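Local coordinates for polycyclic ketone monooxygenase (PDB 5MQ6), which uses FAD and NADPH to insert one oxygen atom next to the carbonyl of ketones, bulky polycyclic ones in particular, giving esters or lactones, at residues 178-183 with 199-204; 59-64 with 121-126. All coordinates share one frame; numbering follows the deposited sequence.

Interaction 1 of 2, residues 178-183 with 199-204; sequences LFRSNV and VTEGRG. With FAD (flavin-adenine dinucleotide), chain B.
A beta hairpin of strands 181-189 and 194-201 starts here, and near its open end the outer edge of the first strand meets the adenine of FAD. Asn182 and Thr200 form a hydrogen-bonded antiparallel pair: Asn182 N to Thr200 O and Thr200 N to Asn182 O are both 2.9 Å. Gly202 N reaches Arg180 O, continuing the pairing beyond the strands. On one face Val199 meets two neighbours, its CG1 lying 3.7 Å from Ser181 CB and its CG2 packing against Val183 CG2. The Arg180 chain bends at chi3 (-65°), which brings its guanidinium across the Gly202 carbonyl, whose O lies 3.1 Å above the centre of the plane. There its NH2 makes a weak, long salt bridge of 3.4 Å with Glu201 OE2, the planes 73° apart, while Arg203 NH1 holds the same oxygen at 2.8 Å from above the carboxylate plane and Arg210 salt-bridges OE1. A water donates to Glu201 OE2 and Phe179 O and accepts from Arg180 NE, and Asn68 OD1 bonds Arg180 NH2. Were Arg180 replaced by an alanine, the water and Asn68 would probably lose the arginine donor, and the carboxylate its weak third partner beside Arg203 and Arg210. Val183 N donates to FAD N1A (3.0 Å, 168°) and Val183 O accepts from N6A (3.1 Å), the backbone recognition of adenine in this FAD-binding site.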
ATOM      1  N   LEU A 178      14.556 -13.335   9.863  1.00 18.67           N
ATOM      2  CA  LEU A 178      15.734 -13.075   9.170  1.00 17.89           C
ATOM      3  C   LEU A 178      15.581 -11.715   8.456  1.00 18.44           C
ATOM      4  O   LEU A 178      14.813 -11.557   7.509  1.00 16.72           O
ATOM      5  CB  LEU A 178      16.006 -14.207   8.208  1.00 17.94           C
ATOM      6  CG  LEU A 178      17.120 -13.977   7.210  1.00 19.16           C
ATOM      7  CD1 LEU A 178      18.496 -13.815   7.957  1.00 19.96           C
ATOM      8  CD2 LEU A 178      17.085 -15.083   6.195  1.00 17.83           C
ATOM      9  N   PHE A 179      16.361 -10.740   8.900  1.00 18.78           N
ATOM     10  CA  PHE A 179      16.239  -9.360   8.365  1.00 19.26           C
ATOM     11  C   PHE A 179      17.381  -9.060   7.388  1.00 19.48           C
ATOM     12  O   PHE A 179      18.271  -9.926   7.154  1.00 23.39           O
ATOM     13  CB  PHE A 179      16.206  -8.338   9.536  1.00 18.20           C
ATOM     14  CG  PHE A 179      15.018  -8.459  10.375  1.00 18.04           C
ATOM     15  CD1 PHE A 179      13.762  -8.225   9.838  1.00 21.14           C
ATOM     16  CD2 PHE A 179      15.121  -8.853  11.685  1.00 16.81           C
ATOM     17  CE1 PHE A 179      12.610  -8.363  10.617  1.00 19.61           C
ATOM     18  CE2 PHE A 179      14.008  -8.951  12.444  1.00 18.29           C
ATOM     19  CZ  PHE A 179      12.729  -8.720  11.899  1.00 18.92           C
ATOM     20  N   ARG A 180      17.341  -7.869   6.816  1.00 18.67           N
ATOM     21  CA  ARG A 180      18.314  -7.442   5.827  1.00 21.66           C
ATOM     22  C   ARG A 180      18.386  -8.367   4.631  1.00 21.95           C
ATOM     23  O   ARG A 180      19.403  -8.386   3.911  1.00 22.44           O
ATOM     24  CB  ARG A 180      19.730  -7.314   6.438  1.00 22.93           C
ATOM     25  CG  ARG A 180      19.759  -6.424   7.674  1.00 21.40           C
ATOM     26  CD  ARG A 180      21.158  -6.374   8.301  1.00 22.94           C
ATOM     27  NE  ARG A 180      21.572  -7.675   8.810  1.00 26.41           N
ATOM     28  CZ  ARG A 180      22.765  -7.946   9.333  1.00 24.28           C
ATOM     29  NH1 ARG A 180      23.639  -6.999   9.490  1.00 22.56           N
ATOM     30  NH2 ARG A 180      23.072  -9.158   9.746  1.00 22.90           N
ATOM     31  N   SER A 181      17.344  -9.152   4.398  1.00 21.13           N
ATOM     32  CA  SER A 181      17.431 -10.174   3.396  1.00 20.08           C
ATOM     33  C   SER A 181      16.481  -9.976   2.216  1.00 20.63           C
ATOM     34  O   SER A 181      15.261  -9.918   2.388  1.00 20.59           O
ATOM     35  CB  SER A 181      17.210 -11.513   4.077  1.00 19.04           C
ATOM     36  OG  SER A 181      18.219 -11.754   4.985  1.00 19.73           O
ATOM     37  N   ASN A 182      17.025 -10.002   1.020  1.00 18.82           N
ATOM     38  CA  ASN A 182      16.264  -9.936  -0.185  1.00 21.22           C
ATOM     39  C   ASN A 182      16.018 -11.304  -0.736  1.00 19.30           C
ATOM     40  O   ASN A 182      16.951 -12.040  -1.078  1.00 19.73           O
ATOM     41  CB  ASN A 182      16.988  -9.078  -1.221  1.00 25.02           C
ATOM     42  CG  ASN A 182      16.192  -8.922  -2.523  1.00 37.54           C
ATOM     43  OD1 ASN A 182      14.936  -8.820  -2.552  1.00 44.44           O
ATOM     44  ND2 ASN A 182      16.920  -8.886  -3.629  1.00 45.35           N
ATOM     45  N   VAL A 183      14.750 -11.626  -0.913  1.00 18.29           N
ATOM     46  CA  VAL A 183      14.353 -12.873  -1.591  1.00 17.92           C
ATOM     47  C   VAL A 183      14.338 -12.593  -3.059  1.00 17.33           C
ATOM     48  O   VAL A 183      13.745 -11.608  -3.476  1.00 18.83           O
ATOM     49  CB  VAL A 183      12.948 -13.373  -1.136  1.00 16.40           C
ATOM     50  CG1 VAL A 183      12.636 -14.689  -1.793  1.00 19.01           C
ATOM     51  CG2 VAL A 183      12.889 -13.492   0.390  1.00 17.64           C
ATOM     52  N   VAL A 199      17.965 -16.260  -1.296  1.00 16.24           N
ATOM     53  CA  VAL A 199      17.940 -15.109  -0.436  1.00 17.87           C
ATOM     54  C   VAL A 199      19.382 -14.556  -0.323  1.00 18.56           C
ATOM     55  O   VAL A 199      20.363 -15.323  -0.171  1.00 18.48           O
ATOM     56  CB  VAL A 199      17.464 -15.537   0.947  1.00 19.28           C
ATOM     57  CG1 VAL A 199      17.599 -14.407   1.854  1.00 23.04           C
ATOM     58  CG2 VAL A 199      16.014 -16.072   0.949  1.00 20.74           C
ATOM     59  N   THR A 200      19.505 -13.243  -0.342  1.00 19.06           N
ATOM     60  CA  THR A 200      20.786 -12.545  -0.064  1.00 21.21           C
ATOM     61  C   THR A 200      20.659 -11.703   1.170  1.00 20.33           C
ATOM     62  O   THR A 200      19.822 -10.788   1.199  1.00 23.03           O
ATOM     63  CB  THR A 200      21.144 -11.594  -1.219  1.00 23.04           C
ATOM     64  OG1 THR A 200      21.190 -12.339  -2.390  1.00 23.62           O
ATOM     65  CG2 THR A 200      22.551 -11.031  -1.056  1.00 25.31           C
ATOM     66  N   GLU A 201      21.424 -12.033   2.199  1.00 17.51           N
ATOM     67  CA  GLU A 201      21.421 -11.306   3.461  1.00 18.34           C
ATOM     68  C   GLU A 201      22.588 -10.316   3.515  1.00 24.09           C
ATOM     69  O   GLU A 201      23.754 -10.746   3.577  1.00 23.96           O
ATOM     70  CB  GLU A 201      21.507 -12.273   4.625  1.00 16.93           C
ATOM     71  CG  GLU A 201      21.541 -11.677   5.993  1.00 19.58           C
ATOM     72  CD  GLU A 201      22.190 -12.490   7.113  1.00 21.93           C
ATOM     73  OE1 GLU A 201      22.790 -13.515   6.810  1.00 23.25           O
ATOM     74  OE2 GLU A 201      22.075 -12.054   8.316  1.00 26.40           O
ATOM     75  N   GLY A 202      22.241  -9.016   3.549  1.00 28.73           N
ATOM     76  CA  GLY A 202      23.144  -7.933   3.901  1.00 25.57           C
ATOM     77  C   GLY A 202      23.766  -8.092   5.245  1.00 23.76           C
ATOM     78  O   GLY A 202      23.102  -8.491   6.189  1.00 26.49           O
ATOM     79  N   ARG A 203      25.070  -7.828   5.337  1.00 24.90           N
ATOM     80  CA  ARG A 203      25.759  -7.887   6.645  1.00 26.50           C
ATOM     81  C   ARG A 203      26.420  -6.591   7.066  1.00 30.16           C
ATOM     82  O   ARG A 203      27.143  -6.549   8.059  1.00 26.79           O
ATOM     83  CB  ARG A 203      26.788  -9.002   6.635  1.00 26.79           C
ATOM     84  CG  ARG A 203      26.229 -10.353   6.151  1.00 23.68           C
ATOM     85  CD  ARG A 203      25.420 -10.987   7.233  1.00 23.50           C
ATOM     86  NE  ARG A 203      26.207 -11.265   8.439  1.00 25.34           N
ATOM     87  CZ  ARG A 203      25.761 -11.793   9.566  1.00 25.39           C
ATOM     88  NH1 ARG A 203      24.518 -12.167   9.753  1.00 27.97           N
ATOM     89  NH2 ARG A 203      26.604 -11.990  10.555  1.00 30.31           N
ATOM     90  N   GLY A 204      26.179  -5.525   6.346  1.00 33.75           N
ATOM     91  CA  GLY A 204      26.638  -4.215   6.823  1.00 37.79           C
ATOM     92  C   GLY A 204      27.779  -3.716   5.956  1.00 45.61           C
ATOM     93  O   GLY A 204      28.265  -4.429   5.064  1.00 35.23           O
TER
HETATM   94  PA  FAD B 700       4.652  -3.870   4.190  1.00 20.54           P
HETATM   95  O1A FAD B 700       5.024  -3.171   2.924  1.00 23.30           O
HETATM   96  O2A FAD B 700       4.344  -3.088   5.454  1.00 21.76           O
HETATM   97  O5B FAD B 700       5.830  -4.901   4.548  1.00 23.73           O
HETATM   98  C5B FAD B 700       6.333  -5.746   3.569  1.00 21.99           C
HETATM   99  C4B FAD B 700       7.823  -5.905   3.795  1.00 23.15           C
HETATM  100  O4B FAD B 700       8.263  -6.952   2.909  1.00 21.89           O
HETATM  101  C3B FAD B 700       8.681  -4.681   3.491  1.00 22.37           C
HETATM  102  O3B FAD B 700       9.632  -4.499   4.508  1.00 22.08           O
HETATM  103  C2B FAD B 700       9.362  -5.033   2.197  1.00 23.45           C
HETATM  104  O2B FAD B 700      10.615  -4.409   2.055  1.00 24.39           O
HETATM  105  C1B FAD B 700       9.469  -6.538   2.322  1.00 21.95           C
HETATM  106  N9A FAD B 700       9.673  -7.195   1.055  1.00 20.15           N
HETATM  107  C8A FAD B 700       8.917  -7.049  -0.071  1.00 23.62           C
HETATM  108  N7A FAD B 700       9.459  -7.793  -1.030  1.00 21.85           N
HETATM  109  C5A FAD B 700      10.563  -8.410  -0.576  1.00 18.10           C
HETATM  110  C6A FAD B 700      11.535  -9.360  -1.144  1.00 16.87           C
HETATM  111  N6A FAD B 700      11.540  -9.803  -2.385  1.00 17.32           N
HETATM  112  N1A FAD B 700      12.430  -9.775  -0.285  1.00 17.27           N
HETATM  113  C2A FAD B 700      12.504  -9.341   0.996  1.00 14.50           C
HETATM  114  N3A FAD B 700      11.700  -8.497   1.600  1.00 15.44           N
HETATM  115  C4A FAD B 700      10.708  -7.989   0.805  1.00 18.09           C
HETATM  116  N1  FAD B 700      -2.415   1.896   4.694  1.00 22.31           N
HETATM  117  C2  FAD B 700      -3.538   2.067   5.466  1.00 27.80           C
HETATM  118  O2  FAD B 700      -4.466   1.270   5.400  1.00 24.38           O
HETATM  119  N3  FAD B 700      -3.639   3.108   6.304  1.00 32.47           N
HETATM  120  C4  FAD B 700      -2.639   3.999   6.392  1.00 38.50           C
HETATM  121  O4  FAD B 700      -2.787   4.923   7.181  1.00 48.87           O
HETATM  122  C4X FAD B 700      -1.393   3.910   5.610  1.00 36.42           C
HETATM  123  N5  FAD B 700      -0.358   4.814   5.654  1.00 33.59           N
HETATM  124  C5X FAD B 700       0.725   4.593   4.868  1.00 32.50           C
HETATM  125  C6  FAD B 700       1.853   5.549   4.878  1.00 29.18           C
HETATM  126  C7  FAD B 700       2.982   5.223   3.986  1.00 35.98           C
HETATM  127  C7M FAD B 700       4.192   6.126   3.920  1.00 35.02           C
HETATM  128  C8  FAD B 700       2.992   4.023   3.099  1.00 37.43           C
HETATM  129  C8M FAD B 700       4.157   3.671   2.176  1.00 41.20           C
HETATM  130  C9  FAD B 700       1.915   3.160   3.109  1.00 35.71           C
HETATM  131  C9A FAD B 700       0.794   3.401   3.952  1.00 35.80           C
HETATM  132  N10 FAD B 700      -0.283   2.499   3.899  1.00 29.98           N
HETATM  133  C10 FAD B 700      -1.373   2.730   4.743  1.00 27.45           C
HETATM  134  C1' FAD B 700      -0.256   1.267   3.078  1.00 33.28           C
HETATM  135  C2' FAD B 700       0.619   0.227   3.895  1.00 32.49           C
HETATM  136  O2' FAD B 700       1.640  -0.299   3.034  1.00 32.73           O
HETATM  137  C3' FAD B 700      -0.198  -0.928   4.570  1.00 30.78           C
HETATM  138  O3' FAD B 700      -1.149  -0.361   5.475  1.00 30.58           O
HETATM  139  C4' FAD B 700       0.581  -1.924   5.461  1.00 29.20           C
HETATM  140  O4' FAD B 700       1.622  -1.311   6.344  1.00 28.60           O
HETATM  141  C5' FAD B 700       1.190  -3.042   4.590  1.00 26.62           C
HETATM  142  O5' FAD B 700       1.543  -4.140   5.488  1.00 25.35           O
HETATM  143  P   FAD B 700       2.273  -5.365   4.719  1.00 23.91           P
HETATM  144  O1P FAD B 700       2.993  -6.168   5.864  1.00 25.67           O
HETATM  145  O2P FAD B 700       1.215  -5.977   3.789  1.00 26.20           O
HETATM  146  O3P FAD B 700       3.350  -4.666   3.689  1.00 22.70           O
HETATM  147  O   HOH W   1      20.281 -10.307   9.150  1.00 17.86           O

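Interaction 2 of 2, residues 59-64 with 121-126; sequences DPWVDH and TWWWNR. With FAD (flavin-adenine dinucleotide), chain B.
The indole of Trp61 is sandwiched: Arg126 lies on one face, with CD 3.7 Å above the plane, and Pro60 CB covers the opposite one. The guanidinium stacks nearly flat on the five-membered ring, its plane turned 23° from the indole, giving a cation-pi contact with CZ 3.9 Å from the ring centroid. In the plane of the Trp61 ring, NE1 donates to Trp124 O at 2.9 Å, although it comes in from above that carbonyl's plane. The same indole turns its edge to the face of Trp123, the two planes at 77°. Arg126 is extended from CG to NE, and its NE bonds Trp123 O at 2.8 Å in the guanidinium plane, which fixes the rotation of the stacked group; NH2 lies over the face of the Trp123 ring.

The edge of Trp123 meets the carboxylate of Asp59 almost perpendicularly. With CG anti to the backbone N (chi1 172°), this indole swings out toward the 59-64 loop, where NE1 bonds Asp59 OD2 at 3.0 Å on the syn side and OD1 more weakly. Asp59 OD1 also accepts from Trp61 N at 2.7 Å, an Asx turn that ties Asp59 to the backbone of Trp61. Asp59 CB touches Trp124 CZ3, and at the far edge of that indole NE1 donates to FAD O3B at 3.0 Å. Thr121 N binds the FAD phosphate oxygen O2A. Helix 121-124 thus belongs to the FAD-binding site, with a tryptophan cluster joining it to the 59-64 loop.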
ATOM      1  N   ASP A  59      18.794   1.004   3.851  1.00 39.51           N
ATOM      2  CA  ASP A  59      18.105   1.090   5.140  1.00 33.10           C
ATOM      3  C   ASP A  59      18.905   1.985   6.052  1.00 36.18           C
ATOM      4  O   ASP A  59      19.966   1.590   6.434  1.00 40.18           O
ATOM      5  CB  ASP A  59      18.054  -0.286   5.735  1.00 27.68           C
ATOM      6  CG  ASP A  59      17.295  -0.363   7.046  1.00 27.22           C
ATOM      7  OD1 ASP A  59      17.084   0.668   7.730  1.00 31.52           O
ATOM      8  OD2 ASP A  59      16.875  -1.508   7.389  1.00 21.78           O
ATOM      9  N   PRO A  60      18.364   3.163   6.440  1.00 35.15           N
ATOM     10  CA  PRO A  60      19.096   4.015   7.344  1.00 33.10           C
ATOM     11  C   PRO A  60      19.081   3.619   8.755  1.00 27.72           C
ATOM     12  O   PRO A  60      19.757   4.265   9.545  1.00 30.35           O
ATOM     13  CB  PRO A  60      18.303   5.348   7.320  1.00 34.41           C
ATOM     14  CG  PRO A  60      17.263   5.225   6.291  1.00 30.84           C
ATOM     15  CD  PRO A  60      17.081   3.765   6.029  1.00 31.80           C
ATOM     16  N   TRP A  61      18.178   2.734   9.147  1.00 23.35           N
ATOM     17  CA  TRP A  61      17.909   2.560  10.532  1.00 26.04           C
ATOM     18  C   TRP A  61      18.553   1.310  11.102  1.00 27.21           C
ATOM     19  O   TRP A  61      18.577   1.112  12.320  1.00 30.21           O
ATOM     20  CB  TRP A  61      16.408   2.402  10.714  1.00 29.93           C
ATOM     21  CG  TRP A  61      15.626   3.298   9.862  1.00 31.14           C
ATOM     22  CD1 TRP A  61      14.749   2.953   8.848  1.00 30.02           C
ATOM     23  CD2 TRP A  61      15.673   4.728   9.890  1.00 28.61           C
ATOM     24  NE1 TRP A  61      14.227   4.094   8.278  1.00 28.81           N
ATOM     25  CE2 TRP A  61      14.775   5.192   8.894  1.00 31.89           C
ATOM     26  CE3 TRP A  61      16.352   5.665  10.694  1.00 29.77           C
ATOM     27  CZ2 TRP A  61      14.581   6.563   8.634  1.00 31.06           C
ATOM     28  CZ3 TRP A  61      16.134   7.031  10.439  1.00 34.45           C
ATOM     29  CH2 TRP A  61      15.260   7.458   9.419  1.00 31.43           C
ATOM     30  N   VAL A  62      18.991   0.415  10.251  1.00 24.49           N
ATOM     31  CA  VAL A  62      19.462  -0.918  10.754  1.00 27.22           C
ATOM     32  C   VAL A  62      20.758  -0.857  11.567  1.00 29.76           C
ATOM     33  O   VAL A  62      21.670  -0.178  11.217  1.00 30.03           O
ATOM     34  CB  VAL A  62      19.541  -1.946   9.588  1.00 31.06           C
ATOM     35  CG1 VAL A  62      20.494  -1.515   8.481  1.00 31.38           C
ATOM     36  CG2 VAL A  62      19.832  -3.338  10.117  1.00 42.59           C
ATOM     37  N   ASP A  63      20.783  -1.528  12.695  1.00 33.32           N
ATOM     38  CA  ASP A  63      21.957  -1.683  13.483  1.00 32.97           C
ATOM     39  C   ASP A  63      22.682  -2.996  13.089  1.00 31.93           C
ATOM     40  O   ASP A  63      22.406  -4.055  13.645  1.00 34.36           O
ATOM     41  CB  ASP A  63      21.520  -1.715  14.915  1.00 30.08           C
ATOM     42  CG  ASP A  63      22.668  -1.790  15.870  1.00 38.27           C
ATOM     43  OD1 ASP A  63      23.861  -1.937  15.418  1.00 35.40           O
ATOM     44  OD2 ASP A  63      22.351  -1.742  17.095  1.00 45.76           O
ATOM     45  N   HIS A  64      23.606  -2.893  12.158  1.00 27.25           N
ATOM     46  CA  HIS A  64      24.301  -4.043  11.625  1.00 33.13           C
ATOM     47  C   HIS A  64      25.139  -4.786  12.672  1.00 32.97           C
ATOM     48  O   HIS A  64      25.176  -5.996  12.690  1.00 30.78           O
ATOM     49  CB  HIS A  64      25.196  -3.629  10.487  1.00 30.18           C
ATOM     50  CG  HIS A  64      24.467  -3.207   9.253  1.00 33.80           C
ATOM     51  ND1 HIS A  64      23.759  -4.086   8.437  1.00 32.33           N
ATOM     52  CD2 HIS A  64      24.402  -2.016   8.640  1.00 33.95           C
ATOM     53  CE1 HIS A  64      23.256  -3.448   7.412  1.00 28.63           C
ATOM     54  NE2 HIS A  64      23.635  -2.189   7.500  1.00 34.80           N
ATOM     55  N   THR A 121       6.381  -1.111   6.225  1.00 16.77           N
ATOM     56  CA  THR A 121       6.104   0.307   6.098  1.00 18.27           C
ATOM     57  C   THR A 121       6.605   1.190   7.275  1.00 17.95           C
ATOM     58  O   THR A 121       7.227   2.234   7.029  1.00 18.54           O
ATOM     59  CB  THR A 121       4.581   0.508   5.947  1.00 19.68           C
ATOM     60  OG1 THR A 121       4.106  -0.156   4.759  1.00 23.85           O
ATOM     61  CG2 THR A 121       4.226   1.993   5.854  1.00 23.79           C
ATOM     62  N   TRP A 122       6.275   0.760   8.495  1.00 18.15           N
ATOM     63  CA  TRP A 122       6.585   1.494   9.737  1.00 22.02           C
ATOM     64  C   TRP A 122       8.054   1.345  10.217  1.00 23.25           C
ATOM     65  O   TRP A 122       8.472   2.049  11.151  1.00 20.31           O
ATOM     66  CB  TRP A 122       5.558   1.142  10.863  1.00 20.66           C
ATOM     67  CG  TRP A 122       4.166   1.299  10.299  1.00 20.17           C
ATOM     68  CD1 TRP A 122       3.286   0.335  10.047  1.00 21.89           C
ATOM     69  CD2 TRP A 122       3.601   2.505   9.766  1.00 22.89           C
ATOM     70  NE1 TRP A 122       2.165   0.846   9.392  1.00 19.71           N
ATOM     71  CE2 TRP A 122       2.339   2.177   9.215  1.00 20.81           C
ATOM     72  CE3 TRP A 122       4.047   3.821   9.682  1.00 23.22           C
ATOM     73  CZ2 TRP A 122       1.516   3.109   8.611  1.00 23.22           C
ATOM     74  CZ3 TRP A 122       3.204   4.765   9.109  1.00 26.53           C
ATOM     75  CH2 TRP A 122       1.952   4.398   8.563  1.00 23.68           C
ATOM     76  N   TRP A 123       8.768   0.379   9.628  1.00 22.80           N
ATOM     77  CA  TRP A 123      10.219   0.252   9.788  1.00 22.14           C
ATOM     78  C   TRP A 123      10.879   1.279   8.851  1.00 19.70           C
ATOM     79  O   TRP A 123      11.712   2.023   9.263  1.00 21.81           O
ATOM     80  CB  TRP A 123      10.762  -1.167   9.420  1.00 21.77           C
ATOM     81  CG  TRP A 123      12.214  -1.164   9.428  1.00 21.18           C
ATOM     82  CD1 TRP A 123      13.040  -0.850   8.375  1.00 20.20           C
ATOM     83  CD2 TRP A 123      13.080  -1.375  10.568  1.00 17.67           C
ATOM     84  NE1 TRP A 123      14.353  -0.838   8.814  1.00 18.72           N
ATOM     85  CE2 TRP A 123      14.405  -1.121  10.144  1.00 19.07           C
ATOM     86  CE3 TRP A 123      12.859  -1.679  11.889  1.00 20.22           C
ATOM     87  CZ2 TRP A 123      15.533  -1.301  10.982  1.00 19.06           C
ATOM     88  CZ3 TRP A 123      13.985  -1.863  12.746  1.00 21.37           C
ATOM     89  CH2 TRP A 123      15.301  -1.632  12.275  1.00 20.52           C
ATOM     90  N   TRP A 124      10.525   1.264   7.579  1.00 18.85           N
ATOM     91  CA  TRP A 124      11.213   2.071   6.580  1.00 19.97           C
ATOM     92  C   TRP A 124      10.948   3.580   6.648  1.00 24.86           C
ATOM     93  O   TRP A 124      11.853   4.374   6.598  1.00 25.77           O
ATOM     94  CB  TRP A 124      10.865   1.571   5.224  1.00 20.25           C
ATOM     95  CG  TRP A 124      11.276   0.179   4.860  1.00 20.91           C
ATOM     96  CD1 TRP A 124      10.464  -0.875   4.721  1.00 23.95           C
ATOM     97  CD2 TRP A 124      12.577  -0.269   4.404  1.00 21.41           C
ATOM     98  NE1 TRP A 124      11.160  -1.971   4.293  1.00 22.40           N
ATOM     99  CE2 TRP A 124      12.456  -1.616   4.074  1.00 21.13           C
ATOM    100  CE3 TRP A 124      13.808   0.327   4.286  1.00 26.05           C
ATOM    101  CZ2 TRP A 124      13.530  -2.380   3.655  1.00 26.52           C
ATOM    102  CZ3 TRP A 124      14.886  -0.440   3.831  1.00 26.98           C
ATOM    103  CH2 TRP A 124      14.727  -1.769   3.515  1.00 25.83           C
ATOM    104  N   ASN A 125       9.690   3.943   6.821  1.00 27.74           N
ATOM    105  CA  ASN A 125       9.235   5.314   6.771  1.00 25.04           C
ATOM    106  C   ASN A 125       9.244   5.824   8.153  1.00 24.51           C
ATOM    107  O   ASN A 125       8.528   5.317   9.068  1.00 24.62           O
ATOM    108  CB  ASN A 125       7.826   5.395   6.156  1.00 25.36           C
ATOM    109  CG  ASN A 125       7.785   4.821   4.754  1.00 26.89           C
ATOM    110  OD1 ASN A 125       8.178   5.468   3.829  1.00 33.20           O
ATOM    111  ND2 ASN A 125       7.310   3.587   4.599  1.00 28.97           N
ATOM    112  N   ARG A 126      10.098   6.821   8.374  1.00 23.52           N
ATOM    113  CA  ARG A 126      10.117   7.480   9.682  1.00 24.53           C
ATOM    114  C   ARG A 126      10.320   8.990   9.508  1.00 30.12           C
ATOM    115  O   ARG A 126      10.898   9.649  10.366  1.00 30.58           O
ATOM    116  CB  ARG A 126      11.232   6.858  10.559  1.00 25.06           C
ATOM    117  CG  ARG A 126      11.396   5.338  10.501  1.00 23.99           C
ATOM    118  CD  ARG A 126      12.313   4.912  11.624  1.00 25.44           C
ATOM    119  NE  ARG A 126      12.624   3.493  11.468  1.00 27.12           N
ATOM    120  CZ  ARG A 126      13.211   2.723  12.390  1.00 29.58           C
ATOM    121  NH1 ARG A 126      13.585   3.220  13.542  1.00 30.57           N
ATOM    122  NH2 ARG A 126      13.471   1.424  12.130  1.00 23.78           N
TER
HETATM  123  PA  FAD B 700       4.652  -3.870   4.190  1.00 20.54           P
HETATM  124  O1A FAD B 700       5.024  -3.171   2.924  1.00 23.30           O
HETATM  125  O2A FAD B 700       4.344  -3.088   5.454  1.00 21.76           O
HETATM  126  O5B FAD B 700       5.830  -4.901   4.548  1.00 23.73           O
HETATM  127  C5B FAD B 700       6.333  -5.746   3.569  1.00 21.99           C
HETATM  128  C4B FAD B 700       7.823  -5.905   3.795  1.00 23.15           C
HETATM  129  O4B FAD B 700       8.263  -6.952   2.909  1.00 21.89           O
HETATM  130  C3B FAD B 700       8.681  -4.681   3.491  1.00 22.37           C
HETATM  131  O3B FAD B 700       9.632  -4.499   4.508  1.00 22.08           O
HETATM  132  C2B FAD B 700       9.362  -5.033   2.197  1.00 23.45           C
HETATM  133  O2B FAD B 700      10.615  -4.409   2.055  1.00 24.39           O
HETATM  134  C1B FAD B 700       9.469  -6.538   2.322  1.00 21.95           C
HETATM  135  N9A FAD B 700       9.673  -7.195   1.055  1.00 20.15           N
HETATM  136  C8A FAD B 700       8.917  -7.049  -0.071  1.00 23.62           C
HETATM  137  N7A FAD B 700       9.459  -7.793  -1.030  1.00 21.85           N
HETATM  138  C5A FAD B 700      10.563  -8.410  -0.576  1.00 18.10           C
HETATM  139  C6A FAD B 700      11.535  -9.360  -1.144  1.00 16.87           C
HETATM  140  N6A FAD B 700      11.540  -9.803  -2.385  1.00 17.32           N
HETATM  141  N1A FAD B 700      12.430  -9.775  -0.285  1.00 17.27           N
HETATM  142  C2A FAD B 700      12.504  -9.341   0.996  1.00 14.50           C
HETATM  143  N3A FAD B 700      11.700  -8.497   1.600  1.00 15.44           N
HETATM  144  C4A FAD B 700      10.708  -7.989   0.805  1.00 18.09           C
HETATM  145  N1  FAD B 700      -2.415   1.896   4.694  1.00 22.31           N
HETATM  146  C2  FAD B 700      -3.538   2.067   5.466  1.00 27.80           C
HETATM  147  O2  FAD B 700      -4.466   1.270   5.400  1.00 24.38           O
HETATM  148  N3  FAD B 700      -3.639   3.108   6.304  1.00 32.47           N
HETATM  149  C4  FAD B 700      -2.639   3.999   6.392  1.00 38.50           C
HETATM  150  O4  FAD B 700      -2.787   4.923   7.181  1.00 48.87           O
HETATM  151  C4X FAD B 700      -1.393   3.910   5.610  1.00 36.42           C
HETATM  152  N5  FAD B 700      -0.358   4.814   5.654  1.00 33.59           N
HETATM  153  C5X FAD B 700       0.725   4.593   4.868  1.00 32.50           C
HETATM  154  C6  FAD B 700       1.853   5.549   4.878  1.00 29.18           C
HETATM  155  C7  FAD B 700       2.982   5.223   3.986  1.00 35.98           C
HETATM  156  C7M FAD B 700       4.192   6.126   3.920  1.00 35.02           C
HETATM  157  C8  FAD B 700       2.992   4.023   3.099  1.00 37.43           C
HETATM  158  C8M FAD B 700       4.157   3.671   2.176  1.00 41.20           C
HETATM  159  C9  FAD B 700       1.915   3.160   3.109  1.00 35.71           C
HETATM  160  C9A FAD B 700       0.794   3.401   3.952  1.00 35.80           C
HETATM  161  N10 FAD B 700      -0.283   2.499   3.899  1.00 29.98           N
HETATM  162  C10 FAD B 700      -1.373   2.730   4.743  1.00 27.45           C
HETATM  163  C1' FAD B 700      -0.256   1.267   3.078  1.00 33.28           C
HETATM  164  C2' FAD B 700       0.619   0.227   3.895  1.00 32.49           C
HETATM  165  O2' FAD B 700       1.640  -0.299   3.034  1.00 32.73           O
HETATM  166  C3' FAD B 700      -0.198  -0.928   4.570  1.00 30.78           C
HETATM  167  O3' FAD B 700      -1.149  -0.361   5.475  1.00 30.58           O
HETATM  168  C4' FAD B 700       0.581  -1.924   5.461  1.00 29.20           C
HETATM  169  O4' FAD B 700       1.622  -1.311   6.344  1.00 28.60           O
HETATM  170  C5' FAD B 700       1.190  -3.042   4.590  1.00 26.62           C
HETATM  171  O5' FAD B 700       1.543  -4.140   5.488  1.00 25.35           O
HETATM  172  P   FAD B 700       2.273  -5.365   4.719  1.00 23.91           P
HETATM  173  O1P FAD B 700       2.993  -6.168   5.864  1.00 25.67           O
HETATM  174  O2P FAD B 700       1.215  -5.977   3.789  1.00 26.20           O
HETATM  175  O3P FAD B 700       3.350  -4.666   3.689  1.00 22.70           O

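Interactions 1 and 2, with centres about 14 Å apart, hold different parts of one FAD molecule: 178-183 takes the adenine, while 121-126 meets a phosphate and the ribityl O2' at Thr121, the flavin at Trp122, whose CH2 is 3.7 Å from FAD N5, and the adenosine ribose at Trp124. They also touch directly through the 59-64 loop. Arg180 NH1 lies 3.1 Å from His64 ND1, a probable hydrogen bond, and Arg180 CD packs on Val62 CG2 at 3.8 Å, so the arginine over the hairpin end also contacts the loop that carries Trp61. His64 ND1 further packs against Gly204 CA.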